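Local coordinates for tudor domain-containing protein 1 (PDB 4B9W), which acts in spermatogenesis to repress transposable elements through the piRNA pathway, its Tudor domains binding Piwi proteins methylated on arginine, at residues Ser51-Phe64 against Asp112-Leu124. Residues are numbered along the deposited sequence; the frame is centred on the assembly and turned at random.
Sequences SLADYCAQKPPNGF and DQLQAILPQFLLL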
ATOM      1  N   SER A  51       6.586 -22.557 -18.227  1.00 21.49           N
ATOM      2  CA  SER A  51       7.589 -23.287 -17.460  1.00 22.04           C
ATOM      3  C   SER A  51       7.253 -23.326 -15.971  1.00 21.41           C
ATOM      4  O   SER A  51       7.570 -24.302 -15.301  1.00 21.93           O
ATOM      5  CB  SER A  51       8.983 -22.701 -17.675  1.00 22.40           C
ATOM      6  OG  SER A  51       9.447 -22.990 -18.982  1.00 24.22           O
ATOM      7  N   LEU A  52       6.610 -22.273 -15.460  1.00 20.55           N
ATOM      8  CA  LEU A  52       6.202 -22.225 -14.052  1.00 19.61           C
ATOM      9  C   LEU A  52       5.041 -23.160 -13.783  1.00 19.07           C
ATOM     10  O   LEU A  52       4.931 -23.691 -12.679  1.00 18.40           O
ATOM     11  CB  LEU A  52       5.790 -20.800 -13.614  1.00 19.71           C
ATOM     12  CG  LEU A  52       6.854 -19.702 -13.499  1.00 20.75           C
ATOM     13  CD1 LEU A  52       6.289 -18.485 -12.758  1.00 21.31           C
ATOM     14  CD2 LEU A  52       8.123 -20.185 -12.814  1.00 20.32           C
ATOM     15  N   ALA A  53       4.142 -23.317 -14.760  1.00 18.87           N
ATOM     16  CA  ALA A  53       3.028 -24.262 -14.613  1.00 19.31           C
ATOM     17  C   ALA A  53       3.554 -25.687 -14.456  1.00 18.62           C
ATOM     18  O   ALA A  53       3.089 -26.440 -13.615  1.00 19.02           O
ATOM     19  CB  ALA A  53       2.083 -24.192 -15.808  1.00 19.65           C
ATOM     20  N   ASP A  54       4.512 -26.058 -15.284  1.00 19.34           N
ATOM     21  CA  ASP A  54       5.085 -27.413 -15.242  1.00 20.10           C
ATOM     22  C   ASP A  54       5.814 -27.630 -13.923  1.00 18.95           C
ATOM     23  O   ASP A  54       5.577 -28.606 -13.232  1.00 17.93           O
ATOM     24  CB  ASP A  54       6.026 -27.626 -16.434  1.00 21.14           C
ATOM     25  CG  ASP A  54       5.325 -27.452 -17.775  1.00 22.49           C
ATOM     26  OD1 ASP A  54       4.083 -27.461 -17.824  1.00 24.59           O
ATOM     27  OD2 ASP A  54       6.013 -27.291 -18.796  1.00 25.54           O
ATOM     28  N   TYR A  55       6.667 -26.673 -13.573  1.00 19.62           N
ATOM     29  CA  TYR A  55       7.469 -26.727 -12.353  1.00 19.85           C
ATOM     30  C   TYR A  55       6.559 -26.785 -11.129  1.00 20.92           C
ATOM     31  O   TYR A  55       6.770 -27.619 -10.243  1.00 21.21           O
ATOM     32  CB  TYR A  55       8.415 -25.510 -12.292  1.00 19.89           C
ATOM     33  CG  TYR A  55       8.960 -25.188 -10.919  1.00 20.22           C
ATOM     34  CD1 TYR A  55       9.983 -25.955 -10.345  1.00 20.32           C
ATOM     35  CD2 TYR A  55       8.455 -24.111 -10.190  1.00 20.04           C
ATOM     36  CE1 TYR A  55      10.470 -25.664  -9.077  1.00 20.35           C
ATOM     37  CE2 TYR A  55       8.942 -23.803  -8.937  1.00 20.33           C
ATOM     38  CZ  TYR A  55       9.943 -24.578  -8.379  1.00 20.69           C
ATOM     39  OH  TYR A  55      10.412 -24.261  -7.128  1.00 21.16           O
ATOM     40  N   CYS A  56       5.540 -25.917 -11.090  1.00 20.44           N
ATOM     41  CA  CYS A  56       4.674 -25.807  -9.914  1.00 20.14           C
ATOM     42  C   CYS A  56       3.731 -26.995  -9.820  1.00 22.05           C
ATOM     43  O   CYS A  56       3.320 -27.386  -8.728  1.00 21.20           O
ATOM     44  CB  CYS A  56       3.858 -24.497  -9.916  1.00 18.86           C
ATOM     45  SG  CYS A  56       4.753 -23.061  -9.279  1.00 17.35           S
ATOM     46  N   ALA A  57       3.400 -27.565 -10.969  1.00 24.09           N
ATOM     47  CA  ALA A  57       2.448 -28.652 -11.045  1.00 26.67           C
ATOM     48  C   ALA A  57       2.855 -29.864 -10.248  1.00 28.79           C
ATOM     49  O   ALA A  57       2.007 -30.634  -9.877  1.00 30.78           O
ATOM     50  CB  ALA A  57       2.231 -29.062 -12.503  1.00 26.25           C
ATOM     51  N   GLN A  58       4.140 -30.062 -10.003  1.00 33.32           N
ATOM     52  CA  GLN A  58       4.585 -31.378  -9.589  1.00 37.97           C
ATOM     53  C   GLN A  58       4.488 -31.656  -8.096  1.00 38.43           C
ATOM     54  O   GLN A  58       4.628 -30.762  -7.265  1.00 36.44           O
ATOM     55  CB  GLN A  58       5.997 -31.648 -10.084  1.00 42.17           C
ATOM     56  CG  GLN A  58       6.358 -33.130 -10.063  1.00 46.29           C
ATOM     57  CD  GLN A  58       5.338 -34.010 -10.772  1.00 48.29           C
ATOM     58  OE1 GLN A  58       4.828 -33.654 -11.839  1.00 52.28           O
ATOM     59  NE2 GLN A  58       5.039 -35.168 -10.182  1.00 49.08           N
ATOM     60  N   LYS A  59       4.221 -32.927  -7.796  1.00 41.18           N
ATOM     61  CA  LYS A  59       4.103 -33.455  -6.442  1.00 44.72           C
ATOM     62  C   LYS A  59       5.439 -34.085  -6.039  1.00 46.92           C
ATOM     63  O   LYS A  59       5.966 -34.909  -6.784  1.00 48.41           O
ATOM     64  CB  LYS A  59       2.983 -34.523  -6.392  1.00 45.17           C
ATOM     65  CG  LYS A  59       1.584 -33.982  -6.095  1.00 45.04           C
ATOM     66  CD  LYS A  59       1.168 -34.134  -4.627  1.00 45.32           C
ATOM     67  CE  LYS A  59       2.228 -33.613  -3.668  1.00 45.78           C
ATOM     68  NZ  LYS A  59       1.955 -33.751  -2.209  1.00 46.00           N
ATOM     69  N   PRO A  60       6.000 -33.712  -4.869  1.00 52.25           N
ATOM     70  CA  PRO A  60       5.499 -32.760  -3.873  1.00 53.11           C
ATOM     71  C   PRO A  60       5.808 -31.323  -4.243  1.00 53.01           C
ATOM     72  O   PRO A  60       6.758 -31.079  -4.985  1.00 51.53           O
ATOM     73  CB  PRO A  60       6.263 -33.145  -2.606  1.00 54.38           C
ATOM     74  CG  PRO A  60       7.569 -33.661  -3.108  1.00 55.91           C
ATOM     75  CD  PRO A  60       7.312 -34.261  -4.473  1.00 54.73           C
ATOM     76  N   PRO A  61       5.015 -30.373  -3.722  1.00 53.87           N
ATOM     77  CA  PRO A  61       5.348 -28.968  -3.893  1.00 55.10           C
ATOM     78  C   PRO A  61       6.581 -28.588  -3.059  1.00 56.17           C
ATOM     79  O   PRO A  61       7.182 -29.460  -2.412  1.00 57.96           O
ATOM     80  CB  PRO A  61       4.095 -28.260  -3.381  1.00 54.87           C
ATOM     81  CG  PRO A  61       3.568 -29.180  -2.338  1.00 53.96           C
ATOM     82  CD  PRO A  61       3.813 -30.550  -2.887  1.00 53.39           C
ATOM     83  N   ASN A  62       6.948 -27.306  -3.081  1.00 56.99           N
ATOM     84  CA  ASN A  62       8.111 -26.804  -2.334  1.00 57.07           C
ATOM     85  C   ASN A  62       7.803 -26.290  -0.925  1.00 55.56           C
ATOM     86  O   ASN A  62       6.789 -25.619  -0.702  1.00 56.81           O
ATOM     87  CB  ASN A  62       8.787 -25.670  -3.108  1.00 57.84           C
ATOM     88  CG  ASN A  62       9.424 -26.143  -4.392  1.00 58.83           C
ATOM     89  OD1 ASN A  62      10.650 -26.118  -4.540  1.00 61.90           O
ATOM     90  ND2 ASN A  62       8.596 -26.583  -5.329  1.00 59.75           N
ATOM     91  N   GLY A  63       8.696 -26.599   0.018  1.00 52.93           N
ATOM     92  CA  GLY A  63       8.711 -25.917   1.306  1.00 48.15           C
ATOM     93  C   GLY A  63       9.191 -24.496   1.053  1.00 45.10           C
ATOM     94  O   GLY A  63      10.349 -24.291   0.680  1.00 44.46           O
ATOM     95  N   PHE A  64       8.295 -23.521   1.201  1.00 38.75           N
ATOM     96  CA  PHE A  64       8.667 -22.116   1.042  1.00 32.85           C
ATOM     97  C   PHE A  64       8.603 -21.381   2.383  1.00 30.38           C
ATOM     98  O   PHE A  64       7.614 -21.485   3.095  1.00 30.52           O
ATOM     99  CB  PHE A  64       7.757 -21.424   0.027  1.00 29.98           C
ATOM    100  CG  PHE A  64       8.015 -19.946  -0.099  1.00 27.12           C
ATOM    101  CD1 PHE A  64       9.199 -19.486  -0.628  1.00 25.54           C
ATOM    102  CD2 PHE A  64       7.093 -19.024   0.354  1.00 25.86           C
ATOM    103  CE1 PHE A  64       9.453 -18.132  -0.727  1.00 25.34           C
ATOM    104  CE2 PHE A  64       7.335 -17.669   0.250  1.00 25.26           C
ATOM    105  CZ  PHE A  64       8.519 -17.222  -0.288  1.00 25.26           C
ATOM    106  N   ASP A 112      -0.242 -23.096   1.100  1.00 17.42           N
ATOM    107  CA  ASP A 112      -0.292 -24.062   0.007  1.00 18.14           C
ATOM    108  C   ASP A 112      -0.286 -23.404  -1.370  1.00 17.59           C
ATOM    109  O   ASP A 112      -0.158 -24.089  -2.371  1.00 17.92           O
ATOM    110  CB  ASP A 112      -1.539 -24.930   0.096  1.00 18.82           C
ATOM    111  CG  ASP A 112      -1.512 -25.873   1.269  1.00 19.70           C
ATOM    112  OD1 ASP A 112      -0.446 -26.083   1.882  1.00 20.13           O
ATOM    113  OD2 ASP A 112      -2.588 -26.407   1.589  1.00 22.58           O
ATOM    114  N   GLN A 113      -0.452 -22.088  -1.415  1.00 16.54           N
ATOM    115  CA  GLN A 113      -0.534 -21.361  -2.663  1.00 16.02           C
ATOM    116  C   GLN A 113       0.795 -20.626  -2.965  1.00 16.04           C
ATOM    117  O   GLN A 113       0.869 -19.786  -3.864  1.00 16.14           O
ATOM    118  CB  GLN A 113      -1.730 -20.405  -2.609  1.00 16.20           C
ATOM    119  CG  GLN A 113      -3.077 -21.108  -2.609  1.00 15.89           C
ATOM    120  CD  GLN A 113      -4.282 -20.169  -2.487  1.00 16.17           C
ATOM    121  OE1 GLN A 113      -4.234 -19.131  -1.817  1.00 15.97           O
ATOM    122  NE2 GLN A 113      -5.381 -20.543  -3.135  1.00 15.57           N
ATOM    123  N   LEU A 114       1.838 -20.975  -2.210  1.00 15.30           N
ATOM    124  CA  LEU A 114       3.172 -20.440  -2.373  1.00 15.44           C
ATOM    125  C   LEU A 114       4.151 -21.593  -2.608  1.00 15.61           C
ATOM    126  O   LEU A 114       4.025 -22.643  -2.003  1.00 15.25           O
ATOM    127  CB  LEU A 114       3.595 -19.698  -1.111  1.00 15.54           C
ATOM    128  CG  LEU A 114       2.843 -18.415  -0.778  1.00 15.43           C
ATOM    129  CD1 LEU A 114       3.339 -17.900   0.567  1.00 15.62           C
ATOM    130  CD2 LEU A 114       3.053 -17.395  -1.889  1.00 15.07           C
ATOM    131  N   GLN A 115       5.092 -21.390  -3.516  1.00 15.73           N
ATOM    132  CA  GLN A 115       6.194 -22.309  -3.725  1.00 16.69           C
ATOM    133  C   GLN A 115       7.472 -21.490  -3.895  1.00 17.16           C
ATOM    134  O   GLN A 115       7.452 -20.375  -4.455  1.00 16.34           O
ATOM    135  CB  GLN A 115       5.930 -23.205  -4.956  1.00 16.74           C
ATOM    136  CG  GLN A 115       4.738 -24.141  -4.761  1.00 17.14           C
ATOM    137  CD  GLN A 115       4.635 -25.204  -5.845  1.00 18.24           C
ATOM    138  OE1 GLN A 115       5.644 -25.786  -6.250  1.00 17.89           O
ATOM    139  NE2 GLN A 115       3.405 -25.454  -6.332  1.00 18.87           N
ATOM    140  N   ALA A 116       8.584 -22.026  -3.404  1.00 17.89           N
ATOM    141  CA  ALA A 116       9.896 -21.410  -3.652  1.00 18.24           C
ATOM    142  C   ALA A 116      10.116 -21.227  -5.168  1.00 17.72           C
ATOM    143  O   ALA A 116       9.656 -22.045  -5.959  1.00 17.21           O
ATOM    144  CB  ALA A 116      11.015 -22.251  -3.041  1.00 17.64           C
ATOM    145  N   ILE A 117      10.766 -20.130  -5.564  1.00 17.79           N
ATOM    146  CA  ILE A 117      11.135 -19.921  -6.967  1.00 17.90           C
ATOM    147  C   ILE A 117      12.616 -20.297  -7.157  1.00 18.79           C
ATOM    148  O   ILE A 117      13.394 -20.282  -6.194  1.00 18.74           O
ATOM    149  CB  ILE A 117      10.852 -18.476  -7.435  1.00 17.92           C
ATOM    150  CG1 ILE A 117      10.862 -18.421  -8.971  1.00 17.43           C
ATOM    151  CG2 ILE A 117      11.838 -17.484  -6.814  1.00 17.42           C
ATOM    152  CD1 ILE A 117      10.169 -17.209  -9.564  1.00 16.96           C
ATOM    153  N   LEU A 118      12.983 -20.687  -8.371  1.00 18.99           N
ATOM    154  CA  LEU A 118      14.360 -21.037  -8.662  1.00 20.00           C
ATOM    155  C   LEU A 118      15.002 -19.959  -9.535  1.00 20.11           C
ATOM    156  O   LEU A 118      14.313 -19.299 -10.310  1.00 20.71           O
ATOM    157  CB  LEU A 118      14.421 -22.409  -9.333  1.00 20.30           C
ATOM    158  CG  LEU A 118      13.887 -23.566  -8.485  1.00 20.69           C
ATOM    159  CD1 LEU A 118      14.023 -24.857  -9.262  1.00 20.85           C
ATOM    160  CD2 LEU A 118      14.638 -23.680  -7.163  1.00 21.01           C
ATOM    161  N   PRO A 119      16.326 -19.750  -9.388  1.00 20.38           N
ATOM    162  CA  PRO A 119      17.048 -18.698 -10.106  1.00 20.61           C
ATOM    163  C   PRO A 119      16.848 -18.652 -11.623  1.00 20.10           C
ATOM    164  O   PRO A 119      16.962 -17.581 -12.230  1.00 19.68           O
ATOM    165  CB  PRO A 119      18.509 -19.018  -9.789  1.00 21.87           C
ATOM    166  CG  PRO A 119      18.465 -19.639  -8.439  1.00 21.11           C
ATOM    167  CD  PRO A 119      17.189 -20.421  -8.394  1.00 20.77           C
ATOM    168  N   GLN A 120      16.566 -19.783 -12.251  1.00 19.65           N
ATOM    169  CA  GLN A 120      16.440 -19.776 -13.706  1.00 20.07           C
ATOM    170  C   GLN A 120      15.137 -19.153 -14.149  1.00 19.79           C
ATOM    171  O   GLN A 120      15.002 -18.775 -15.304  1.00 19.50           O
ATOM    172  CB  GLN A 120      16.555 -21.172 -14.300  1.00 21.21           C
ATOM    173  CG  GLN A 120      15.597 -22.190 -13.718  1.00 22.44           C
ATOM    174  CD  GLN A 120      16.291 -23.101 -12.730  1.00 24.20           C
ATOM    175  OE1 GLN A 120      16.995 -22.637 -11.808  1.00 24.51           O
ATOM    176  NE2 GLN A 120      16.111 -24.407 -12.917  1.00 25.07           N
ATOM    177  N   PHE A 121      14.171 -19.081 -13.236  1.00 18.75           N
ATOM    178  CA  PHE A 121      12.917 -18.389 -13.497  1.00 19.12           C
ATOM    179  C   PHE A 121      12.976 -16.892 -13.204  1.00 18.05           C
ATOM    180  O   PHE A 121      11.974 -16.208 -13.350  1.00 17.53           O
ATOM    181  CB  PHE A 121      11.791 -19.015 -12.664  1.00 19.55           C
ATOM    182  CG  PHE A 121      11.532 -20.460 -12.980  1.00 19.78           C
ATOM    183  CD1 PHE A 121      11.274 -20.864 -14.286  1.00 20.45           C
ATOM    184  CD2 PHE A 121      11.517 -21.412 -11.973  1.00 20.42           C
ATOM    185  CE1 PHE A 121      11.015 -22.192 -14.577  1.00 20.84           C
ATOM    186  CE2 PHE A 121      11.278 -22.748 -12.257  1.00 20.59           C
ATOM    187  CZ  PHE A 121      11.012 -23.139 -13.559  1.00 21.22           C
ATOM    188  N   LEU A 122      14.136 -16.390 -12.794  1.00 18.09           N
ATOM    189  CA  LEU A 122      14.296 -14.979 -12.440  1.00 17.72           C
ATOM    190  C   LEU A 122      15.192 -14.248 -13.437  1.00 17.72           C
ATOM    191  O   LEU A 122      15.568 -13.103 -13.215  1.00 17.42           O
ATOM    192  CB  LEU A 122      14.877 -14.838 -11.033  1.00 17.34           C
ATOM    193  CG  LEU A 122      14.045 -15.263  -9.820  1.00 16.93           C
ATOM    194  CD1 LEU A 122      14.918 -15.165  -8.578  1.00 16.67           C
ATOM    195  CD2 LEU A 122      12.794 -14.402  -9.661  1.00 16.75           C
ATOM    196  N   LEU A 123      15.520 -14.896 -14.547  1.00 18.11           N
ATOM    197  CA  LEU A 123      16.336 -14.252 -15.594  1.00 18.28           C
ATOM    198  C   LEU A 123      15.561 -13.171 -16.370  1.00 17.41           C
ATOM    199  O   LEU A 123      16.093 -12.092 -16.631  1.00 18.76           O
ATOM    200  CB  LEU A 123      16.872 -15.311 -16.559  1.00 19.14           C
ATOM    201  CG  LEU A 123      17.785 -16.333 -15.878  1.00 19.97           C
ATOM    202  CD1 LEU A 123      18.203 -17.431 -16.854  1.00 20.66           C
ATOM    203  CD2 LEU A 123      18.997 -15.618 -15.301  1.00 21.02           C
ATOM    204  N   LEU A 124      14.324 -13.468 -16.746  1.00 15.31           N
ATOM    205  CA  LEU A 124      13.471 -12.504 -17.417  1.00 14.58           C
ATOM    206  C   LEU A 124      13.170 -11.348 -16.444  1.00 14.10           C
ATOM    207  O   LEU A 124      12.795 -11.574 -15.301  1.00 14.08           O
ATOM    208  CB  LEU A 124      12.181 -13.179 -17.860  1.00 14.33           C
ATOM    209  CG  LEU A 124      11.208 -12.377 -18.707  1.00 14.35           C
ATOM    210  CD1 LEU A 124      11.727 -12.201 -20.140  1.00 14.22           C
ATOM    211  CD2 LEU A 124       9.854 -13.067 -18.673  1.00 13.74           C
TER
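Y55 sets CG anti to its own backbone N (chi1 161°), which carries its hydroxyl to the A116 carbonyl, while F121 turns CG to the side opposite its carbonyl carbon, and the two rings meet obliquely, planes 50° apart. F121 brings CE2 over one face of the Y55 ring, 3.6 Å from CG of Y55. On the F121 ring, L52 lays CD2 over a face, 3.6 Å from the centroid, a CH-pi contact that suits leucine, whose branched end can reach over the ring and lay one methyl on its face. L118 adds CD1 beside CE1 of Y55. A tyrosine fits here because it also carries a hydroxyl at its far end: OH donates to A116 O at 2.6 Å, the oxygen lying near the plane of the ring, with the donor above the carbonyl plane. A phenylalanine here would keep the ring packing, but the A116 carbonyl would probably lose its mate and the chain after the strand part of its hold on the helix. These contacts hold the end of helix 41-57 against the chain that leaves strand 114-116, an outermost strand of the five-stranded antiparallel Tudor sheet, and against the 3-10 segment 119-121; the helix belongs to the extended part of this Tudor domain. At the last turn of the helix, Q115 reaches out with its long, extended side chain, a glutamine suiting because one amide can both donate and accept. NE2 gives a nearly straight bond (169°) to C56 O, 3.1 Å away and close to the amide plane, while OE1 accepts a more bent one from N62 ND2, in the loop beyond, at 3.2 Å. Farther along, F64 settles against the strand, CD2 3.9 Å from CB of L114; the short side chain of A116 is consistent with F64 CD1 lying near A116 CA.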